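PDB 2OZG: GCN5-related N-acetyltransferase from Anabaena variabilis, which binds coenzyme A and, as a GCN5-related N-acetyltransferase, probably transfers acetyl groups to amines, perhaps those of aminoglycosides. Local coordinates for residues 20-28 and 50-61; 97-105 and 124-132. All coordinates share one frame; numbering follows the deposited sequence.

Contact 1. Residues 20-28 and 50-61; sequences IQQLGNILE and FRVIYREQKVAG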
# COMPACT_ATOMS: atom_id res chain seq x y z
N ILE A 20 -5.70 -6.00 -43.14
CA ILE A 20 -4.69 -5.75 -42.07
C ILE A 20 -5.05 -4.60 -41.11
O ILE A 20 -4.62 -4.57 -39.95
CB ILE A 20 -3.26 -5.51 -42.69
CG1 ILE A 20 -2.16 -5.60 -41.63
CG2 ILE A 20 -3.21 -4.15 -43.42
CD1 ILE A 20 -2.22 -6.90 -40.77
N GLN A 21 -5.82 -3.64 -41.57
CA GLN A 21 -6.27 -2.58 -40.66
C GLN A 21 -7.29 -3.07 -39.66
O GLN A 21 -7.27 -2.61 -38.53
CB GLN A 21 -6.93 -1.45 -41.41
CG GLN A 21 -5.99 -0.55 -42.11
CD GLN A 21 -6.73 0.43 -42.95
OE1 GLN A 21 -6.67 1.63 -42.70
NE2 GLN A 21 -7.51 -0.07 -43.92
N GLN A 22 -8.26 -3.88 -40.13
CA GLN A 22 -9.24 -4.45 -39.26
C GLN A 22 -8.50 -5.28 -38.27
O GLN A 22 -8.79 -5.18 -37.11
CB GLN A 22 -10.23 -5.36 -39.97
CG GLN A 22 -11.34 -4.66 -40.70
CD GLN A 22 -11.69 -5.35 -42.00
OE1 GLN A 22 -10.96 -5.23 -42.99
NE2 GLN A 22 -12.82 -6.05 -42.02
N LEU A 23 -7.56 -6.13 -38.71
CA LEU A 23 -6.85 -6.99 -37.74
C LEU A 23 -6.10 -6.12 -36.74
O LEU A 23 -6.10 -6.39 -35.55
CB LEU A 23 -5.90 -7.95 -38.46
CG LEU A 23 -5.02 -8.85 -37.59
CD1 LEU A 23 -5.87 -9.82 -36.70
CD2 LEU A 23 -4.02 -9.64 -38.45
N GLY A 24 -5.42 -5.09 -37.23
CA GLY A 24 -4.67 -4.19 -36.38
C GLY A 24 -5.54 -3.58 -35.33
O GLY A 24 -5.10 -3.46 -34.21
N ASN A 25 -6.78 -3.22 -35.69
CA ASN A 25 -7.77 -2.74 -34.73
C ASN A 25 -8.15 -3.79 -33.72
O ASN A 25 -8.30 -3.50 -32.54
CB ASN A 25 -9.05 -2.36 -35.45
CG ASN A 25 -8.93 -1.10 -36.15
OD1 ASN A 25 -7.98 -0.35 -35.96
ND2 ASN A 25 -9.91 -0.84 -37.01
N ILE A 26 -8.34 -5.02 -34.19
CA ILE A 26 -8.68 -6.10 -33.28
C ILE A 26 -7.53 -6.31 -32.32
O ILE A 26 -7.75 -6.49 -31.10
CB ILE A 26 -8.95 -7.43 -34.03
CG1 ILE A 26 -10.27 -7.34 -34.76
CG2 ILE A 26 -8.99 -8.58 -33.05
CD1 ILE A 26 -10.50 -8.48 -35.70
N LEU A 27 -6.30 -6.28 -32.84
CA LEU A 27 -5.10 -6.44 -31.99
C LEU A 27 -4.98 -5.32 -30.95
O LEU A 27 -4.68 -5.58 -29.80
CB LEU A 27 -3.83 -6.58 -32.84
CG LEU A 27 -3.79 -7.85 -33.71
CD1 LEU A 27 -2.36 -8.08 -34.23
CD2 LEU A 27 -4.29 -9.17 -33.03
N GLU A 28 -5.24 -4.07 -31.34
CA GLU A 28 -5.25 -2.97 -30.37
C GLU A 28 -6.24 -3.18 -29.21
O GLU A 28 -5.95 -2.88 -28.02
CB GLU A 28 -5.62 -1.66 -31.01
CG GLU A 28 -4.55 -1.12 -31.81
CD GLU A 28 -4.83 0.28 -32.36
OE1 GLU A 28 -5.82 0.94 -31.90
OE2 GLU A 28 -4.02 0.70 -33.23
N PHE A 50 1.47 -11.97 -40.82
CA PHE A 50 0.17 -12.05 -40.15
C PHE A 50 -0.83 -12.97 -40.87
O PHE A 50 -0.77 -13.20 -42.10
CB PHE A 50 -0.42 -10.69 -39.91
CG PHE A 50 0.27 -9.89 -38.86
CD1 PHE A 50 1.35 -9.10 -39.19
CD2 PHE A 50 -0.20 -9.86 -37.58
CE1 PHE A 50 1.96 -8.33 -38.22
CE2 PHE A 50 0.42 -9.10 -36.60
CZ PHE A 50 1.48 -8.32 -36.93
N ARG A 51 -1.68 -13.57 -40.07
CA ARG A 51 -2.69 -14.51 -40.54
C ARG A 51 -3.98 -14.04 -39.96
O ARG A 51 -4.02 -13.48 -38.84
CB ARG A 51 -2.43 -15.92 -39.98
CG ARG A 51 -1.14 -16.51 -40.40
CD ARG A 51 -1.13 -16.68 -41.91
NE ARG A 51 0.14 -17.21 -42.36
CZ ARG A 51 1.18 -16.48 -42.73
NH1 ARG A 51 1.15 -15.15 -42.75
NH2 ARG A 51 2.26 -17.10 -43.10
N VAL A 52 -5.04 -14.35 -40.68
CA VAL A 52 -6.39 -13.92 -40.30
C VAL A 52 -7.35 -15.06 -40.26
O VAL A 52 -7.25 -15.95 -41.07
CB VAL A 52 -6.92 -12.89 -41.38
CG1 VAL A 52 -8.41 -12.65 -41.24
CG2 VAL A 52 -6.14 -11.56 -41.25
N ILE A 53 -8.28 -15.05 -39.32
CA ILE A 53 -9.40 -16.01 -39.33
C ILE A 53 -10.70 -15.25 -39.55
O ILE A 53 -10.92 -14.18 -38.95
CB ILE A 53 -9.44 -16.91 -38.05
CG1 ILE A 53 -10.50 -17.99 -38.18
CG2 ILE A 53 -9.69 -16.12 -36.81
CD1 ILE A 53 -10.58 -18.85 -36.97
N TYR A 54 -11.53 -15.76 -40.45
CA TYR A 54 -12.82 -15.16 -40.75
C TYR A 54 -13.91 -16.03 -40.20
O TYR A 54 -13.77 -17.23 -40.18
CB TYR A 54 -13.07 -15.09 -42.25
CG TYR A 54 -12.31 -14.03 -43.00
CD1 TYR A 54 -11.01 -14.24 -43.44
CD2 TYR A 54 -12.90 -12.80 -43.30
CE1 TYR A 54 -10.33 -13.25 -44.14
CE2 TYR A 54 -12.23 -11.82 -43.99
CZ TYR A 54 -10.94 -12.04 -44.41
OH TYR A 54 -10.29 -11.04 -45.09
N ARG A 55 -15.01 -15.40 -39.79
CA ARG A 55 -16.21 -16.11 -39.37
C ARG A 55 -17.25 -15.55 -40.32
O ARG A 55 -17.60 -14.36 -40.26
CB ARG A 55 -16.58 -15.84 -37.93
CG ARG A 55 -17.71 -16.74 -37.43
CD ARG A 55 -18.14 -16.36 -36.02
NE ARG A 55 -19.30 -17.13 -35.58
CZ ARG A 55 -20.56 -16.89 -35.97
NH1 ARG A 55 -20.85 -15.91 -36.83
NH2 ARG A 55 -21.54 -17.67 -35.51
N GLU A 56 -17.72 -16.39 -41.22
CA GLU A 56 -18.60 -15.96 -42.26
C GLU A 56 -17.76 -14.94 -43.05
O GLU A 56 -16.60 -15.22 -43.35
CB GLU A 56 -19.93 -15.43 -41.69
CG GLU A 56 -20.55 -16.38 -40.61
CD GLU A 56 -20.60 -17.89 -41.03
OE1 GLU A 56 -20.68 -18.19 -42.25
OE2 GLU A 56 -20.58 -18.78 -40.12
N GLN A 57 -18.28 -13.78 -43.39
CA GLN A 57 -17.50 -12.85 -44.19
C GLN A 57 -16.79 -11.79 -43.35
O GLN A 57 -16.27 -10.81 -43.90
CB GLN A 57 -18.40 -12.11 -45.20
CG GLN A 57 -19.50 -12.94 -45.89
CD GLN A 57 -18.97 -14.11 -46.67
OE1 GLN A 57 -18.36 -15.03 -46.12
NE2 GLN A 57 -19.25 -14.11 -47.97
N LYS A 58 -16.78 -11.96 -42.03
CA LYS A 58 -16.17 -10.95 -41.17
C LYS A 58 -14.83 -11.40 -40.58
O LYS A 58 -14.61 -12.58 -40.35
CB LYS A 58 -17.15 -10.52 -40.07
CG LYS A 58 -18.48 -9.92 -40.61
CD LYS A 58 -19.23 -9.10 -39.53
CE LYS A 58 -20.52 -8.45 -40.07
N VAL A 59 -13.93 -10.44 -40.36
CA VAL A 59 -12.61 -10.73 -39.83
C VAL A 59 -12.83 -10.96 -38.36
O VAL A 59 -13.32 -10.06 -37.65
CB VAL A 59 -11.64 -9.57 -40.05
CG1 VAL A 59 -10.29 -9.82 -39.33
CG2 VAL A 59 -11.41 -9.35 -41.56
N ALA A 60 -12.48 -12.13 -37.89
CA ALA A 60 -12.74 -12.47 -36.47
C ALA A 60 -11.54 -12.30 -35.58
O ALA A 60 -11.66 -12.13 -34.35
CB ALA A 60 -13.26 -13.91 -36.38
N GLY A 61 -10.37 -12.40 -36.17
CA GLY A 61 -9.17 -12.32 -35.40
C GLY A 61 -7.98 -12.75 -36.20
O GLY A 61 -8.06 -12.91 -37.44
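Leu-23 meets the hairpin of residues 50-61 with both of its methyls. CD2 lies 3.9 Å from CD2 of the Phe-50 ring and 4.0 Å from Val-52 CG2. On the other branch, Leu-23 CD1 packs on the backbone of Gly-61, 3.6 Å from Gly-61 C. With CG opposite the backbone N (chi1 176°), the end of the side chain is placed so that its two methyls can meet different strands. One turn later Leu-27 brings CD1 to 3.8 Å from Phe-50 CE2, and Ile-20 CD1 nears Phe-50 CB from the start of the helix, so three aliphatic residues crowd round one aromatic side chain. Ile-26 works on the other strand, its CD1 resting against Val-59 CG1 (3.9 Å) and the peptide that follows. No hydrogen bond crosses between the segments, which meet through van der Waals contacts of mainly apolar groups.

The second shell sets the hairpin. A type II' turn from Arg-55 to Lys-58 reverses the chain, and Ala-60 and Gly-61 both face Ile-53 in a classic beta bulge, with Ala-60 N donating to Ile-53 O at 2.8 Å. At the phi and psi of Gly-61 a side chain would collide with the carbonyl O of Ala-60, which favours glycine and puts bare backbone under Leu-23. Behind Phe-50, Val-42 and Ile-45 of helix 37-45 continue the apolar cluster. Arg-51 points away from the helix, donates through NH1 to Phe-50 O from above the carbonyl plane, and pairs through NH2 with Glu-107 in a salt bridge.

The axis of segment 20-28 runs at 88° to that of 50-55 but at only 38° to that of 58-61. A first helix laid on an antiparallel beta hairpin in this way is characteristic of the N-terminal half of the GNAT fold.

Contact 2. Residues 97-105 and 124-132; sequences AIALIQHTL and RLYRKAGYE. With COA (coenzyme A), chain C.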
# COMPACT_ATOMS: atom_id res chain seq x y z
N ALA A 97 -10.54 -19.25 -31.67
CA ALA A 97 -9.10 -19.29 -31.36
C ALA A 97 -8.47 -20.67 -31.59
O ALA A 97 -7.35 -20.75 -32.09
CB ALA A 97 -8.78 -18.76 -29.90
N ILE A 98 -9.15 -21.74 -31.22
CA ILE A 98 -8.57 -23.05 -31.41
C ILE A 98 -8.56 -23.33 -32.92
O ILE A 98 -7.58 -23.84 -33.44
CB ILE A 98 -9.29 -24.13 -30.55
CG1 ILE A 98 -8.60 -25.47 -30.71
CG2 ILE A 98 -10.75 -24.25 -30.89
CD1 ILE A 98 -7.16 -25.48 -30.27
N ALA A 99 -9.59 -22.93 -33.65
CA ALA A 99 -9.54 -23.13 -35.09
C ALA A 99 -8.30 -22.43 -35.64
O ALA A 99 -7.51 -23.02 -36.36
CB ALA A 99 -10.82 -22.62 -35.76
N LEU A 100 -8.10 -21.18 -35.26
CA LEU A 100 -6.94 -20.42 -35.72
C LEU A 100 -5.61 -21.14 -35.44
O LEU A 100 -4.74 -21.32 -36.32
CB LEU A 100 -6.95 -19.03 -35.04
CG LEU A 100 -5.78 -18.07 -35.33
CD1 LEU A 100 -5.58 -17.75 -36.83
CD2 LEU A 100 -6.01 -16.81 -34.55
N ILE A 101 -5.46 -21.59 -34.20
CA ILE A 101 -4.21 -22.25 -33.80
C ILE A 101 -3.94 -23.57 -34.53
O ILE A 101 -2.81 -23.88 -34.93
CB ILE A 101 -4.17 -22.45 -32.26
CG1 ILE A 101 -4.23 -21.10 -31.53
CG2 ILE A 101 -2.86 -23.25 -31.87
CD1 ILE A 101 -3.15 -20.08 -31.92
N GLN A 102 -4.98 -24.32 -34.75
CA GLN A 102 -4.87 -25.55 -35.49
C GLN A 102 -4.46 -25.30 -36.94
O GLN A 102 -3.59 -25.96 -37.46
CB GLN A 102 -6.21 -26.28 -35.40
CG GLN A 102 -6.55 -26.75 -33.98
CD GLN A 102 -7.92 -27.47 -33.91
OE1 GLN A 102 -8.86 -27.11 -34.64
NE2 GLN A 102 -8.04 -28.45 -33.01
N HIS A 103 -5.13 -24.36 -37.61
CA HIS A 103 -4.74 -23.98 -38.97
C HIS A 103 -3.31 -23.53 -39.04
O HIS A 103 -2.61 -23.91 -39.94
CB HIS A 103 -5.66 -22.88 -39.55
CG HIS A 103 -6.95 -23.40 -40.09
ND1 HIS A 103 -8.18 -23.04 -39.58
CD2 HIS A 103 -7.21 -24.26 -41.11
CE1 HIS A 103 -9.14 -23.63 -40.27
NE2 HIS A 103 -8.57 -24.38 -41.20
N THR A 104 -2.91 -22.66 -38.12
CA THR A 104 -1.56 -22.18 -38.01
C THR A 104 -0.55 -23.32 -37.85
O THR A 104 0.47 -23.35 -38.52
CB THR A 104 -1.44 -21.22 -36.78
OG1 THR A 104 -2.34 -20.12 -36.98
CG2 THR A 104 -0.06 -20.68 -36.62
N LEU A 105 -0.82 -24.25 -36.93
CA LEU A 105 0.04 -25.40 -36.76
C LEU A 105 0.18 -26.23 -38.03
O LEU A 105 1.27 -26.69 -38.39
CB LEU A 105 -0.46 -26.28 -35.60
CG LEU A 105 -0.17 -25.78 -34.21
CD1 LEU A 105 -0.88 -26.69 -33.18
CD2 LEU A 105 1.32 -25.78 -33.96
N ARG A 124 -5.10 -23.16 -21.25
CA ARG A 124 -6.10 -24.17 -21.65
C ARG A 124 -6.23 -24.23 -23.16
O ARG A 124 -6.28 -25.29 -23.75
CB ARG A 124 -7.45 -23.87 -20.97
CG ARG A 124 -8.58 -24.91 -21.16
CD ARG A 124 -9.99 -24.37 -20.63
N LEU A 125 -6.32 -23.06 -23.77
CA LEU A 125 -6.41 -22.96 -25.23
C LEU A 125 -5.25 -23.66 -25.96
O LEU A 125 -5.44 -24.54 -26.82
CB LEU A 125 -6.45 -21.49 -25.62
CG LEU A 125 -6.19 -21.16 -27.12
CD1 LEU A 125 -7.31 -21.76 -27.90
CD2 LEU A 125 -6.13 -19.67 -27.35
N TYR A 126 -4.03 -23.26 -25.62
CA TYR A 126 -2.88 -23.84 -26.31
C TYR A 126 -2.63 -25.32 -26.03
O TYR A 126 -2.19 -26.01 -26.89
CB TYR A 126 -1.68 -22.98 -26.09
CG TYR A 126 -1.94 -21.57 -26.55
CD1 TYR A 126 -1.96 -21.26 -27.89
CD2 TYR A 126 -2.16 -20.54 -25.63
CE1 TYR A 126 -2.18 -19.96 -28.32
CE2 TYR A 126 -2.40 -19.25 -26.03
CZ TYR A 126 -2.40 -18.96 -27.38
OH TYR A 126 -2.61 -17.71 -27.82
N ARG A 127 -2.92 -25.80 -24.81
CA ARG A 127 -2.83 -27.21 -24.51
C ARG A 127 -3.83 -28.01 -25.37
O ARG A 127 -3.53 -29.16 -25.72
CB ARG A 127 -3.08 -27.46 -23.02
CG ARG A 127 -1.96 -26.92 -22.16
CD ARG A 127 -2.25 -27.05 -20.69
NE ARG A 127 -1.03 -26.96 -19.89
CZ ARG A 127 -1.02 -26.75 -18.58
NH1 ARG A 127 -2.15 -26.49 -17.95
NH2 ARG A 127 0.12 -26.76 -17.91
N LYS A 128 -4.99 -27.43 -25.70
CA LYS A 128 -5.93 -28.11 -26.60
C LYS A 128 -5.24 -28.37 -27.93
O LYS A 128 -5.56 -29.30 -28.59
CB LYS A 128 -7.23 -27.33 -26.89
CG LYS A 128 -8.27 -27.38 -25.81
CD LYS A 128 -9.64 -26.83 -26.28
CE LYS A 128 -10.47 -27.85 -27.13
NZ LYS A 128 -11.05 -29.05 -26.38
N ALA A 129 -4.24 -27.57 -28.31
CA ALA A 129 -3.56 -27.80 -29.58
C ALA A 129 -2.20 -28.45 -29.46
O ALA A 129 -1.41 -28.43 -30.43
CB ALA A 129 -3.43 -26.47 -30.34
N GLY A 130 -1.90 -28.96 -28.26
CA GLY A 130 -0.62 -29.63 -27.98
C GLY A 130 0.60 -28.88 -27.54
O GLY A 130 1.70 -29.48 -27.50
N TYR A 131 0.44 -27.58 -27.24
CA TYR A 131 1.52 -26.77 -26.63
C TYR A 131 1.61 -27.15 -25.16
O TYR A 131 0.60 -27.45 -24.53
CB TYR A 131 1.25 -25.25 -26.70
CG TYR A 131 1.44 -24.63 -28.06
CD1 TYR A 131 0.45 -24.67 -29.01
CD2 TYR A 131 2.63 -23.98 -28.39
CE1 TYR A 131 0.64 -24.17 -30.26
CE2 TYR A 131 2.83 -23.42 -29.65
CZ TYR A 131 1.85 -23.52 -30.57
OH TYR A 131 2.03 -22.96 -31.83
N GLU A 132 2.83 -27.08 -24.60
CA GLU A 132 2.99 -27.29 -23.17
C GLU A 132 4.08 -26.44 -22.58
O GLU A 132 4.98 -26.03 -23.26
CB GLU A 132 3.26 -28.77 -22.84
CG GLU A 132 3.24 -29.17 -21.32
CD GLU A 132 1.94 -28.75 -20.60
OE1 GLU A 132 1.87 -27.59 -20.13
OE2 GLU A 132 1.01 -29.57 -20.49
N1A COA C . -9.02 -18.43 -20.23
C2A COA C . -8.94 -19.77 -20.24
N3A COA C . -9.28 -20.50 -21.33
C4A COA C . -9.74 -19.86 -22.43
C5A COA C . -9.85 -18.48 -22.46
C6A COA C . -9.48 -17.76 -21.31
N6A COA C . -9.54 -16.41 -21.22
N7A COA C . -10.34 -18.16 -23.68
C8A COA C . -10.52 -19.31 -24.38
N9A COA C . -10.14 -20.34 -23.61
C1B COA C . -10.14 -21.81 -23.91
C2B COA C . -11.54 -22.41 -23.78
O2B COA C . -11.86 -22.80 -22.43
C3B COA C . -11.49 -23.56 -24.79
O3B COA C . -11.22 -24.83 -24.17
P3B COA C . -12.44 -25.86 -23.87
O7A COA C . -12.75 -26.47 -25.23
O8A COA C . -11.86 -26.79 -22.81
O9A COA C . -13.60 -25.01 -23.37
C4B COA C . -10.39 -23.20 -25.79
O4B COA C . -9.67 -22.09 -25.23
C5B COA C . -10.95 -22.83 -27.16
O5B COA C . -11.73 -21.64 -27.04
P1A COA C . -12.01 -20.60 -28.27
O1A COA C . -11.32 -21.11 -29.52
O2A COA C . -13.52 -20.35 -28.32
O3A COA C . -11.30 -19.24 -27.71
P2A COA C . -11.81 -17.72 -28.05
O4A COA C . -12.17 -17.71 -29.54
O5A COA C . -12.91 -17.36 -27.04
O6A COA C . -10.44 -16.83 -27.76
CBP COA C . -8.96 -15.01 -26.70
CCP COA C . -10.36 -15.53 -27.09
CDP COA C . -8.00 -15.54 -27.76
CEP COA C . -8.58 -15.75 -25.41
CAP COA C . -8.99 -13.41 -26.63
OAP COA C . -8.40 -12.78 -27.81
C9P COA C . -8.48 -12.59 -25.41
O9P COA C . -9.23 -12.40 -24.31
N8P COA C . -7.32 -11.92 -25.39
C7P COA C . -6.16 -11.76 -26.27
C6P COA C . -5.04 -12.23 -25.37
C5P COA C . -4.63 -13.65 -25.71
O5P COA C . -5.47 -14.54 -25.84
N4P COA C . -3.32 -13.90 -25.83
C3P COA C . -2.70 -15.19 -26.13
C2P COA C . -1.22 -14.90 -26.29
S1P COA C . -0.91 -13.94 -27.83
O HOH W 1 -5.76 -30.08 -31.28
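Helices 97-105 and 124-128 cross at -42°, their axes 9.7 Å apart at closest approach, and the backbones come nearest at Ile-98 and Leu-125. Just past the second helix, Ala-129 CB is the shared contact point: Ile-101 CG2 touches it at 3.6 Å, and Ile-98 CD1 and Leu-105 CD1 also reach it. Ile-98 gets there because CG1 is trans to the backbone N (chi1 -176°), which carries CD1 over to Lys-128 CB as well. Ile-101 sends its other branch to the edge of the Tyr-126 ring, CD1 lying 3.7 Å from CE1 and near the ring plane. Leu-105 runs alongside Tyr-131 but the opposite way, CD2 reaching the OH end of the ring, while Tyr-131 OH is hydrogen-bonded to Ser-116. Leu-125 CD2 sits over one face of Tyr-126, offset toward the rim, and touches Ala-97 CB.

On the cofactor side, Ala-97 N donates to O4A (3.1 Å) and Ile-98 N to O1A (2.8 Å) of coenzyme A, so successive amides of one helical turn grip the two phosphates of the pyrophosphate. Lys-128, bent at its last two torsions, gives a weak bond from NZ to O7A of the 3'-phosphate. Tyr-126 also edges the pantetheine arm at C3P; a serine in its place would probably leave both Ile-101 CD1 and this arm without their aromatic neighbour.

Gly-130, at positive phi, ends the second helix in a Schellman motif: Tyr-131 N bonds to Tyr-126 O (3.1 Å) and Gly-130 N to Arg-127 O. A water donates to Lys-128 O (2.8 Å) and accepts from Gln-102 NE2 at a longer 3.3 Å. With Gly-93 and Gly-95 also bonded to the cofactor, the helix start at Ala-97 belongs to the pyrophosphate-binding loop and helix characteristic of GNAT acetyltransferases.

The centres of contact 1 and contact 2 lie 18 Å apart, and the two follow one another along the chain within the same GNAT domain. They meet directly through Ile-53, whose CD1 is 3.8 Å from Leu-100 N and 4.0 Å from Ala-99 CB; the hairpin that carries helix 20-28 thus also backs the pyrophosphate-binding helix. Their relation to the cofactor differs. Contact 2 touches coenzyme A itself, whereas in contact 1 the side chain of Ile-26 stays about 7 Å from it between nearest atoms. Ile-87, a coenzyme A-binding residue, lies near both: its nearest atoms are about 4 Å from those of Gly-61 and of Ala-97.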